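Local atomic coordinates of regulatory protein recX (Lactobacillus salivarius, PDB entry 3E3V), a protein that probably modulates the activity of the recombinase RecA; this chain is a fragment of the longer protein and holds its three three-helix domains. Residues T34-E37 and V38-K41; I89-N92 and L93-G97; E124-A127 and N128-H132; R136-Q139 and N140-Q144. All blocks are in the same frame, centred on the assembly; numbering follows the deposited sequence.

Interaction 1 of 4, residues T34-E37 and V38-K41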
loop_
_atom_site.group_PDB
_atom_site.type_symbol
_atom_site.label_atom_id
_atom_site.label_comp_id
_atom_site.label_asym_id
_atom_site.label_seq_id
_atom_site.Cartn_x
_atom_site.Cartn_y
_atom_site.Cartn_z
ATOM N N THR A 34 7.829 -5.759 6.317
ATOM C CA THR A 34 8.228 -4.437 6.786
ATOM C C THR A 34 9.109 -4.687 7.987
ATOM O O THR A 34 9.118 -5.789 8.529
ATOM C CB THR A 34 7.036 -3.562 7.280
ATOM O OG1 THR A 34 6.513 -4.115 8.491
ATOM C CG2 THR A 34 5.930 -3.477 6.236
ATOM N N ARG A 35 9.847 -3.665 8.402
ATOM C CA ARG A 35 10.713 -3.787 9.565
ATOM C C ARG A 35 9.885 -4.204 10.777
ATOM O O ARG A 35 10.233 -5.147 11.485
ATOM C CB ARG A 35 11.407 -2.452 9.851
ATOM C CG ARG A 35 12.164 -2.424 11.174
ATOM C CD ARG A 35 12.927 -1.119 11.368
ATOM N NE ARG A 35 13.575 -1.074 12.675
ATOM C CZ ARG A 35 14.523 -0.208 13.020
ATOM N NH1 ARG A 35 14.952 0.700 12.151
ATOM N NH2 ARG A 35 15.038 -0.244 14.241
ATOM N N LYS A 36 8.771 -3.509 10.995
ATOM C CA LYS A 36 7.904 -3.798 12.133
ATOM C C LYS A 36 7.328 -5.217 12.117
ATOM O O LYS A 36 7.155 -5.830 13.176
ATOM C CB LYS A 36 6.772 -2.767 12.210
ATOM C CG LYS A 36 6.188 -2.618 13.608
ATOM C CD LYS A 36 4.841 -1.923 13.589
ATOM C CE LYS A 36 4.224 -1.889 14.979
ATOM N NZ LYS A 36 2.833 -1.353 14.940
ATOM N N GLU A 37 7.022 -5.746 10.933
ATOM C CA GLU A 37 6.493 -7.109 10.835
ATOM C C GLU A 37 7.496 -8.113 11.394
ATOM O O GLU A 37 7.120 -9.103 12.027
ATOM C CB GLU A 37 6.185 -7.480 9.380
ATOM C CG GLU A 37 4.824 -7.034 8.871
ATOM C CD GLU A 37 4.562 -7.524 7.463
ATOM O OE1 GLU A 37 5.326 -7.146 6.552
ATOM O OE2 GLU A 37 3.599 -8.295 7.262
ATOM N N VAL A 38 8.778 -7.871 11.133
ATOM C CA VAL A 38 9.834 -8.746 11.624
ATOM C C VAL A 38 10.130 -8.351 13.065
ATOM O O VAL A 38 10.306 -9.198 13.930
ATOM C CB VAL A 38 11.134 -8.596 10.789
ATOM C CG1 VAL A 38 12.196 -9.562 11.295
ATOM C CG2 VAL A 38 10.850 -8.864 9.327
ATOM N N GLU A 39 10.166 -7.045 13.303
ATOM C CA GLU A 39 10.443 -6.472 14.613
ATOM C C GLU A 39 9.546 -7.074 15.692
ATOM O O GLU A 39 9.970 -7.238 16.839
ATOM C CB GLU A 39 10.263 -4.960 14.539
ATOM C CG GLU A 39 11.218 -4.185 15.395
ATOM C CD GLU A 39 11.405 -2.773 14.893
ATOM O OE1 GLU A 39 10.389 -2.059 14.695
ATOM O OE2 GLU A 39 12.572 -2.376 14.698
ATOM N N ASP A 40 8.300 -7.383 15.345
ATOM C CA ASP A 40 7.426 -8.021 16.317
ATOM C C ASP A 40 6.921 -9.369 15.808
ATOM O O ASP A 40 5.726 -9.655 15.784
ATOM C CB ASP A 40 6.267 -7.103 16.776
ATOM C CG ASP A 40 5.459 -6.526 15.635
ATOM O OD1 ASP A 40 4.993 -7.297 14.770
ATOM O OD2 ASP A 40 5.270 -5.288 15.623
ATOM N N LYS A 41 7.879 -10.181 15.375
ATOM C CA LYS A 41 7.644 -11.545 14.919
ATOM C C LYS A 41 8.718 -12.294 15.692
ATOM O O LYS A 41 8.645 -13.512 15.889
ATOM C CB LYS A 41 7.881 -11.698 13.416
ATOM C CG LYS A 41 8.093 -13.148 12.971
ATOM C CD LYS A 41 6.951 -14.066 13.417
ATOM C CE LYS A 41 7.233 -15.532 13.059
ATOM N NZ LYS A 41 6.187 -16.485 13.560
#
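Arg35 and Glu39 meet one turn apart on the short helix 35-39 and form a salt bridge. The guanidinium offers its NE edge. Arg35 NE lies 2.6 Å from Glu39 OE2, nearly straight at 160°, and OE2 sits close to the guanidinium plane. The carboxylate is met on its syn side but from out of its own plane, and the two flat groups are turned 62° against each other. NH2 of Arg35 reaches the same oxygen only weakly. The arginine chain is extended from CG to NE, with CG anti to the backbone N (chi1 171°), and CG and CD both lie alongside OE2.

The tight part is at the start of the helix. Thr34 and Glu37 form a capping box there. Glu37 N gives a bond to Thr34 OG1 at 3.0 Å, and Thr34 N gives one to Glu37 OE1 at 2.9 Å, on the lone pair that faces away from OE2. Thr34 OG1 has a further partner in Lys96 O, and Glu37 OE2 a salt bridge to Lys96 NZ. This joins the first three-helix domain of RecX to the second. Val38 is buried nearby. Its CG2 lies 3.6 Å from Thr34 O, and the side chain packs against Ile56 of helix 49-61 and Leu28 of helix 14-29.

The looser side carries Lys36, which is exposed to solvent, and Asp40. Their side chains slant past each other, with Lys36 CG 3.5 Å from Asp40 OD2. The extended lysine chain carries its amine past the carboxylate, and Lys36 NZ stays 4.7 Å from Asp40 OD2.

Interaction 2 of 4, residues I89-N92 and L93-G97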
loop_
_atom_site.group_PDB
_atom_site.type_symbol
_atom_site.label_atom_id
_atom_site.label_comp_id
_atom_site.label_asym_id
_atom_site.label_seq_id
_atom_site.Cartn_x
_atom_site.Cartn_y
_atom_site.Cartn_z
ATOM N N ILE A 89 -4.243 2.994 -0.201
ATOM C CA ILE A 89 -2.942 2.340 -0.325
ATOM C C ILE A 89 -2.088 2.761 0.874
ATOM O O ILE A 89 -1.387 1.947 1.473
ATOM C CB ILE A 89 -2.249 2.743 -1.658
ATOM C CG1 ILE A 89 -3.028 2.130 -2.836
ATOM C CG2 ILE A 89 -0.798 2.264 -1.679
ATOM C CD1 ILE A 89 -2.653 2.676 -4.215
ATOM N N LYS A 90 -2.189 4.035 1.238
ATOM C CA LYS A 90 -1.424 4.579 2.348
ATOM C C LYS A 90 -1.810 3.992 3.701
ATOM O O LYS A 90 -0.939 3.654 4.499
ATOM C CB LYS A 90 -1.554 6.111 2.396
ATOM C CG LYS A 90 -0.633 6.763 3.447
ATOM C CD LYS A 90 -0.909 8.267 3.631
ATOM C CE LYS A 90 -0.004 8.868 4.706
ATOM N NZ LYS A 90 -0.104 8.127 6.013
ATOM N N LEU A 91 -3.106 3.881 3.976
ATOM C CA LEU A 91 -3.522 3.317 5.246
ATOM C C LEU A 91 -3.169 1.835 5.294
ATOM O O LEU A 91 -2.949 1.289 6.369
ATOM C CB LEU A 91 -5.022 3.542 5.494
ATOM C CG LEU A 91 -6.122 2.765 4.773
ATOM C CD1 LEU A 91 -6.280 1.364 5.368
ATOM C CD2 LEU A 91 -7.433 3.536 4.930
ATOM N N ASN A 92 -3.105 1.172 4.141
ATOM C CA ASN A 92 -2.724 -0.243 4.142
ATOM C C ASN A 92 -1.255 -0.303 4.555
ATOM O O ASN A 92 -0.850 -1.142 5.370
ATOM C CB ASN A 92 -2.923 -0.886 2.762
ATOM C CG ASN A 92 -4.387 -1.103 2.426
ATOM O OD1 ASN A 92 -5.223 -1.190 3.311
ATOM N ND2 ASN A 92 -4.696 -1.198 1.146
ATOM N N LEU A 93 -0.463 0.601 3.991
ATOM C CA LEU A 93 0.956 0.695 4.324
ATOM C C LEU A 93 1.130 1.004 5.817
ATOM O O LEU A 93 1.990 0.416 6.480
ATOM C CB LEU A 93 1.625 1.790 3.480
ATOM C CG LEU A 93 1.814 1.405 2.005
ATOM C CD1 LEU A 93 2.143 2.627 1.157
ATOM C CD2 LEU A 93 2.922 0.374 1.922
ATOM N N SER A 94 0.331 1.934 6.342
ATOM C CA SER A 94 0.412 2.285 7.767
ATOM C C SER A 94 0.073 1.089 8.649
ATOM O O SER A 94 0.648 0.922 9.725
ATOM C CB SER A 94 -0.553 3.426 8.125
ATOM O OG SER A 94 -0.196 4.630 7.497
ATOM N N LYS A 95 -0.876 0.275 8.200
ATOM C CA LYS A 95 -1.289 -0.900 8.957
ATOM C C LYS A 95 -0.220 -1.989 8.960
ATOM O O LYS A 95 -0.325 -2.971 9.693
ATOM C CB LYS A 95 -2.597 -1.451 8.392
ATOM C CG LYS A 95 -3.827 -0.656 8.809
ATOM C CD LYS A 95 -5.045 -1.011 7.953
ATOM C CE LYS A 95 -5.351 -2.500 7.972
ATOM N NZ LYS A 95 -5.680 -2.997 9.338
ATOM N N LYS A 96 0.806 -1.811 8.132
ATOM C CA LYS A 96 1.906 -2.765 8.040
ATOM C C LYS A 96 3.139 -2.241 8.774
ATOM O O LYS A 96 4.173 -2.902 8.818
ATOM C CB LYS A 96 2.257 -3.017 6.570
ATOM C CG LYS A 96 1.293 -3.922 5.832
ATOM C CD LYS A 96 1.480 -5.372 6.266
ATOM C CE LYS A 96 0.597 -6.324 5.478
ATOM N NZ LYS A 96 0.879 -7.745 5.833
ATOM N N GLY A 97 3.037 -1.043 9.330
ATOM C CA GLY A 97 4.165 -0.479 10.050
ATOM C C GLY A 97 5.078 0.440 9.247
ATOM O O GLY A 97 6.195 0.724 9.676
#
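Ser94 bonds to Lys90 O twice. Ser94 N lies 2.8 Å from Lys90 O, in the ordinary helical way. Ser94 OG also gives a bond to Lys90 O, at 3.2 Å, from above the carbonyl plane and off the lone pairs. With OG beside the backbone N (chi1 -66°), the hydroxyl turns back along the helix to the oxygen already held. Without the hydroxyl, as with an alanine here, Lys90 O would probably lose its second donor. Lys90 NZ is 3.8 Å from Ser94 OG, but its salt bridge is to Asp100.

Packing follows on two other faces. Ile89 and Leu93 lie side by side and point the same way, with CG2 of Ile89 4.1 Å from CD1 of Leu93. Both are buried, and both touch Tyr74 of helix 67-81. On the exposed face Leu91 and Lys95 also run alongside, with Leu91 CD1 3.7 Å from Lys95 CD.

The helix then closes. Lys96 N bonds to Leu93 O and Gly97 N to Ser94 O. Gly97 has a positive phi of 94°, which would jam a side chain against the preceding carbonyl oxygen. This is a Schellman motif with a type I turn from Ser94 to Gly97, and it ends helix 86-94 in the second three-helix domain of RecX.

Interaction 3 of 4, residues E124-A127 and N128-H132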
loop_
_atom_site.group_PDB
_atom_site.type_symbol
_atom_site.label_atom_id
_atom_site.label_comp_id
_atom_site.label_asym_id
_atom_site.label_seq_id
_atom_site.Cartn_x
_atom_site.Cartn_y
_atom_site.Cartn_z
ATOM N N GLU A 124 -16.292 4.244 -15.864
ATOM C CA GLU A 124 -17.028 3.781 -17.029
ATOM C C GLU A 124 -17.947 2.608 -16.678
ATOM O O GLU A 124 -19.094 2.563 -17.124
ATOM C CB GLU A 124 -16.067 3.371 -18.148
ATOM C CG GLU A 124 -15.339 4.540 -18.796
ATOM C CD GLU A 124 -14.429 4.107 -19.936
ATOM O OE1 GLU A 124 -14.941 3.562 -20.936
ATOM O OE2 GLU A 124 -13.200 4.309 -19.831
ATOM N N LYS A 125 -17.451 1.665 -15.879
ATOM C CA LYS A 125 -18.252 0.506 -15.481
ATOM C C LYS A 125 -19.455 0.944 -14.668
ATOM O O LYS A 125 -20.569 0.474 -14.887
ATOM C CB LYS A 125 -17.421 -0.466 -14.643
ATOM C CG LYS A 125 -16.327 -1.179 -15.403
ATOM C CD LYS A 125 -15.472 -2.033 -14.471
ATOM C CE LYS A 125 -14.343 -2.697 -15.240
ATOM N NZ LYS A 125 -13.409 -3.427 -14.344
ATOM N N LEU A 126 -19.223 1.843 -13.719
ATOM C CA LEU A 126 -20.294 2.340 -12.867
ATOM C C LEU A 126 -21.327 3.161 -13.637
ATOM O O LEU A 126 -22.505 3.181 -13.274
ATOM C CB LEU A 126 -19.705 3.184 -11.732
ATOM C CG LEU A 126 -18.820 2.408 -10.761
ATOM C CD1 LEU A 126 -18.147 3.355 -9.795
ATOM C CD2 LEU A 126 -19.678 1.386 -10.022
ATOM N N ALA A 127 -20.887 3.845 -14.690
ATOM C CA ALA A 127 -21.796 4.655 -15.496
ATOM C C ALA A 127 -22.820 3.728 -16.144
ATOM O O ALA A 127 -24.011 4.032 -16.184
ATOM C CB ALA A 127 -21.016 5.427 -16.565
ATOM N N ASN A 128 -22.344 2.590 -16.640
ATOM C CA ASN A 128 -23.214 1.597 -17.265
ATOM C C ASN A 128 -24.132 0.978 -16.217
ATOM O O ASN A 128 -25.299 0.693 -16.486
ATOM C CB ASN A 128 -22.370 0.500 -17.918
ATOM C CG ASN A 128 -21.513 1.028 -19.050
ATOM O OD1 ASN A 128 -20.488 0.445 -19.394
ATOM N ND2 ASN A 128 -21.938 2.135 -19.643
ATOM N N ARG A 129 -23.598 0.770 -15.019
ATOM C CA ARG A 129 -24.384 0.183 -13.949
ATOM C C ARG A 129 -25.529 1.095 -13.533
ATOM O O ARG A 129 -26.631 0.634 -13.247
ATOM C CB ARG A 129 -23.510 -0.106 -12.729
ATOM C CG ARG A 129 -24.281 -0.757 -11.577
ATOM C CD ARG A 129 -23.391 -1.028 -10.374
ATOM N NE ARG A 129 -22.240 -1.858 -10.713
ATOM C CZ ARG A 129 -21.301 -2.218 -9.843
ATOM N NH1 ARG A 129 -21.376 -1.823 -8.579
ATOM N NH2 ARG A 129 -20.280 -2.967 -10.240
ATOM N N TYR A 130 -25.269 2.392 -13.498
ATOM C CA TYR A 130 -26.299 3.344 -13.106
ATOM C C TYR A 130 -26.885 4.070 -14.315
ATOM O O TYR A 130 -27.402 5.182 -14.184
ATOM C CB TYR A 130 -25.711 4.359 -12.122
ATOM C CG TYR A 130 -25.023 3.716 -10.940
ATOM C CD1 TYR A 130 -25.668 2.741 -10.179
ATOM C CD2 TYR A 130 -23.725 4.082 -10.581
ATOM C CE1 TYR A 130 -25.036 2.145 -9.090
ATOM C CE2 TYR A 130 -23.090 3.495 -9.499
ATOM C CZ TYR A 130 -23.747 2.528 -8.759
ATOM O OH TYR A 130 -23.102 1.940 -7.694
ATOM N N SER A 131 -26.814 3.427 -15.481
ATOM C CA SER A 131 -27.306 4.015 -16.731
ATOM C C SER A 131 -28.731 4.570 -16.679
ATOM O O SER A 131 -29.081 5.452 -17.467
ATOM C CB SER A 131 -27.208 2.997 -17.868
ATOM O OG SER A 131 -28.140 1.946 -17.699
ATOM N N HIS A 132 -29.556 4.059 -15.765
ATOM C CA HIS A 132 -30.927 4.533 -15.644
ATOM C C HIS A 132 -31.060 5.784 -14.792
ATOM O O HIS A 132 -32.089 6.451 -14.838
ATOM C CB HIS A 132 -31.828 3.435 -15.076
ATOM C CG HIS A 132 -32.170 2.371 -16.066
ATOM N ND1 HIS A 132 -31.243 1.834 -16.933
ATOM C CD2 HIS A 132 -33.335 1.720 -16.306
ATOM C CE1 HIS A 132 -31.821 0.896 -17.664
ATOM N NE2 HIS A 132 -33.089 0.809 -17.302
#
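Tyr130 lies back along Leu126, one turn earlier, where helix 112-129 gives way to a loop. Tyr130 CB is 3.6 Å from Leu126 O. CG stays close to the same oxygen, and Tyr130 CD2 comes nearest, 3.1 Å from Leu126 O. That oxygen approaches the ring obliquely. Farther out, Tyr130 CE2 leaves the backbone and meets the leucine side chain, 4.0 Å from Leu126 CD2. At the tip, Tyr130 OH is 4.2 Å from Leu126 CD2. The first torsion (chi1 -53°) puts CG beside the backbone N and sends the ring back over the preceding turn. The backbone is held as well, by Tyr130 N to Leu126 O at 2.9 Å.

The segment lies in the third three-helix domain of RecX. Here Leu126 and Tyr130 both face helix 135-148. Leu126 touches Ile142 and Ser145, and Tyr130 touches Lys138 and Lys141. Replacing the tyrosine by an alanine would probably open a gap beside Leu126 CD2 and remove the ring that Lys138 and Lys141 touch.

Arg129 uses the same leucine methyl from another direction. Leu126 CD2 sits over the centre of one guanidinium face, 3.9 Å above its plane. The two side chains run side by side, and a bend at chi3 (-57°) turns the flat group onto the methyl. The nearest guanidinium atom is NH1, 3.9 Å from Leu126 CD2.

Interaction 4 of 4, residues R136-Q139 and N140-Q144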
loop_
_atom_site.group_PDB
_atom_site.type_symbol
_atom_site.label_atom_id
_atom_site.label_comp_id
_atom_site.label_asym_id
_atom_site.label_seq_id
_atom_site.Cartn_x
_atom_site.Cartn_y
_atom_site.Cartn_z
ATOM N N ARG A 136 -26.857 13.590 -12.963
ATOM C CA ARG A 136 -26.483 14.052 -11.631
ATOM C C ARG A 136 -26.345 12.917 -10.612
ATOM O O ARG A 136 -25.299 12.774 -9.969
ATOM C CB ARG A 136 -27.524 15.059 -11.148
ATOM C CG ARG A 136 -27.261 15.675 -9.794
ATOM C CD ARG A 136 -28.395 16.631 -9.447
ATOM N NE ARG A 136 -29.677 15.934 -9.328
ATOM C CZ ARG A 136 -30.022 15.174 -8.290
ATOM N NH1 ARG A 136 -29.179 15.017 -7.276
ATOM N NH2 ARG A 136 -31.202 14.571 -8.264
ATOM N N ASN A 137 -27.397 12.115 -10.460
ATOM C CA ASN A 137 -27.369 11.000 -9.512
ATOM C C ASN A 137 -26.294 9.998 -9.900
ATOM O O ASN A 137 -25.699 9.348 -9.047
ATOM C CB ASN A 137 -28.728 10.296 -9.473
ATOM C CG ASN A 137 -29.796 11.119 -8.782
ATOM O OD1 ASN A 137 -30.974 10.766 -8.797
ATOM N ND2 ASN A 137 -29.388 12.219 -8.166
ATOM N N LYS A 138 -26.054 9.882 -11.198
ATOM C CA LYS A 138 -25.058 8.963 -11.710
ATOM C C LYS A 138 -23.662 9.383 -11.252
ATOM O O LYS A 138 -22.926 8.584 -10.677
ATOM C CB LYS A 138 -25.126 8.931 -13.235
ATOM C CG LYS A 138 -24.303 7.837 -13.877
ATOM C CD LYS A 138 -24.221 8.022 -15.388
ATOM C CE LYS A 138 -25.586 7.959 -16.062
ATOM N NZ LYS A 138 -25.494 8.223 -17.532
ATOM N N GLN A 139 -23.301 10.640 -11.505
ATOM C CA GLN A 139 -21.989 11.153 -11.113
ATOM C C GLN A 139 -21.768 11.151 -9.605
ATOM O O GLN A 139 -20.647 10.930 -9.136
ATOM C CB GLN A 139 -21.778 12.566 -11.658
ATOM C CG GLN A 139 -21.807 12.632 -13.174
ATOM C CD GLN A 139 -21.047 13.823 -13.716
ATOM O OE1 GLN A 139 -21.117 14.930 -13.169
ATOM N NE2 GLN A 139 -20.321 13.607 -14.804
ATOM N N ASN A 140 -22.829 11.402 -8.844
ATOM C CA ASN A 140 -22.728 11.395 -7.386
ATOM C C ASN A 140 -22.291 10.009 -6.914
ATOM O O ASN A 140 -21.388 9.885 -6.084
ATOM C CB ASN A 140 -24.072 11.742 -6.737
ATOM C CG ASN A 140 -24.457 13.194 -6.925
ATOM O OD1 ASN A 140 -23.645 14.095 -6.712
ATOM N ND2 ASN A 140 -25.705 13.432 -7.313
ATOM N N LYS A 141 -22.939 8.972 -7.438
ATOM C CA LYS A 141 -22.597 7.604 -7.061
ATOM C C LYS A 141 -21.159 7.284 -7.466
ATOM O O LYS A 141 -20.434 6.647 -6.718
ATOM C CB LYS A 141 -23.544 6.600 -7.730
ATOM C CG LYS A 141 -24.972 6.587 -7.195
ATOM C CD LYS A 141 -25.814 5.582 -7.984
ATOM C CE LYS A 141 -27.223 5.409 -7.425
ATOM N NZ LYS A 141 -27.932 6.711 -7.374
ATOM N N ILE A 142 -20.752 7.723 -8.649
ATOM C CA ILE A 142 -19.392 7.453 -9.113
ATOM C C ILE A 142 -18.350 8.176 -8.249
ATOM O O ILE A 142 -17.358 7.573 -7.836
ATOM C CB ILE A 142 -19.229 7.829 -10.620
ATOM C CG1 ILE A 142 -20.100 6.893 -11.482
ATOM C CG2 ILE A 142 -17.784 7.677 -11.050
ATOM C CD1 ILE A 142 -20.221 7.313 -12.945
ATOM N N LYS A 143 -18.583 9.456 -7.963
ATOM C CA LYS A 143 -17.664 10.226 -7.125
ATOM C C LYS A 143 -17.521 9.565 -5.757
ATOM O O LYS A 143 -16.428 9.468 -5.202
ATOM C CB LYS A 143 -18.191 11.649 -6.927
ATOM C CG LYS A 143 -18.056 12.539 -8.147
ATOM C CD LYS A 143 -19.146 13.605 -8.169
ATOM C CE LYS A 143 -18.917 14.611 -9.281
ATOM N NZ LYS A 143 -17.674 15.395 -9.029
ATOM N N GLN A 144 -18.651 9.122 -5.226
ATOM C CA GLN A 144 -18.728 8.479 -3.924
ATOM C C GLN A 144 -17.899 7.197 -3.906
ATOM O O GLN A 144 -17.115 6.947 -2.984
ATOM C CB GLN A 144 -20.198 8.172 -3.623
ATOM C CG GLN A 144 -20.499 7.681 -2.222
ATOM C CD GLN A 144 -21.986 7.424 -2.023
ATOM O OE1 GLN A 144 -22.816 8.311 -2.263
ATOM N NE2 GLN A 144 -22.333 6.206 -1.596
#
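Arg136 and Asn140 cross at a slant, one turn apart on helix 135-148. The guanidinium and the amide are turned 54° against each other, so they do not stack. Asn140 ND2 lies 3.7 Å from Arg136 CG and 3.8 Å from Arg136 NH1. It also comes close to Arg136 O, but the angle is too poor for a hydrogen bond. That oxygen is held instead by Asn140 N, 3.0 Å from Arg136 O.

Asn137, three residues before Asn140, crosses the same amide at a slant. Its plane is turned 42° from that of Asn140, and the two ND2 atoms, of Asn137 and Asn140, are 4.0 Å apart. This is a loose meeting of two amides.

Lys141 and Lys143 lie along the backbone of the preceding turn. Lys141 is bent at its last torsion (chi4 57°), which brings Lys141 NZ back to 4.2 Å from Asn137 CB. The amine also has a long, weak ion pair with Asp133. Lys143 lays its aliphatic chain over Gln139, with Lys143 CD 3.2 Å from Gln139 O, while Lys143 N bonds to that oxygen. Its amine has a long, weak ion pair with Asp157.

Lys138 and Ile142 share the remaining face. CG of Lys138 is 4.2 Å from CD1 of Ile142, and Ile142 N bonds to Lys138 O in the carbonyl plane. Ile142 touches Ala123 of helix 112-129 and Leu163 of helix 153-165. It is the buried side chain here, while Arg136 and Asn140 are exposed, as expected of an amphipathic helix in a small helical bundle, here the third three-helix domain of RecX.

The four contacts form two touching pairs along an elongated chain. Interactions 1 and 2 join the first and second domains. Thr34 OG1 lies 2.7 Å from Lys96 O, a probable hydrogen bond, and Glu37 OE2 lies 3.1 Å from Lys96 NZ. The capping box of one helix thus meets the end of another. Interactions 3 and 4 lie within the third domain, on consecutive helices. Leu126 CB is 3.7 Å from Ile142 CG1, and Tyr130 CG is 3.6 Å from Lys141 CD. The pairs do not touch. Nearest atoms of interactions 2 and 4 are about 13 Å apart. The centres of interactions 1 and 3 are about 43 Å apart, on opposite sides of the chain's centre.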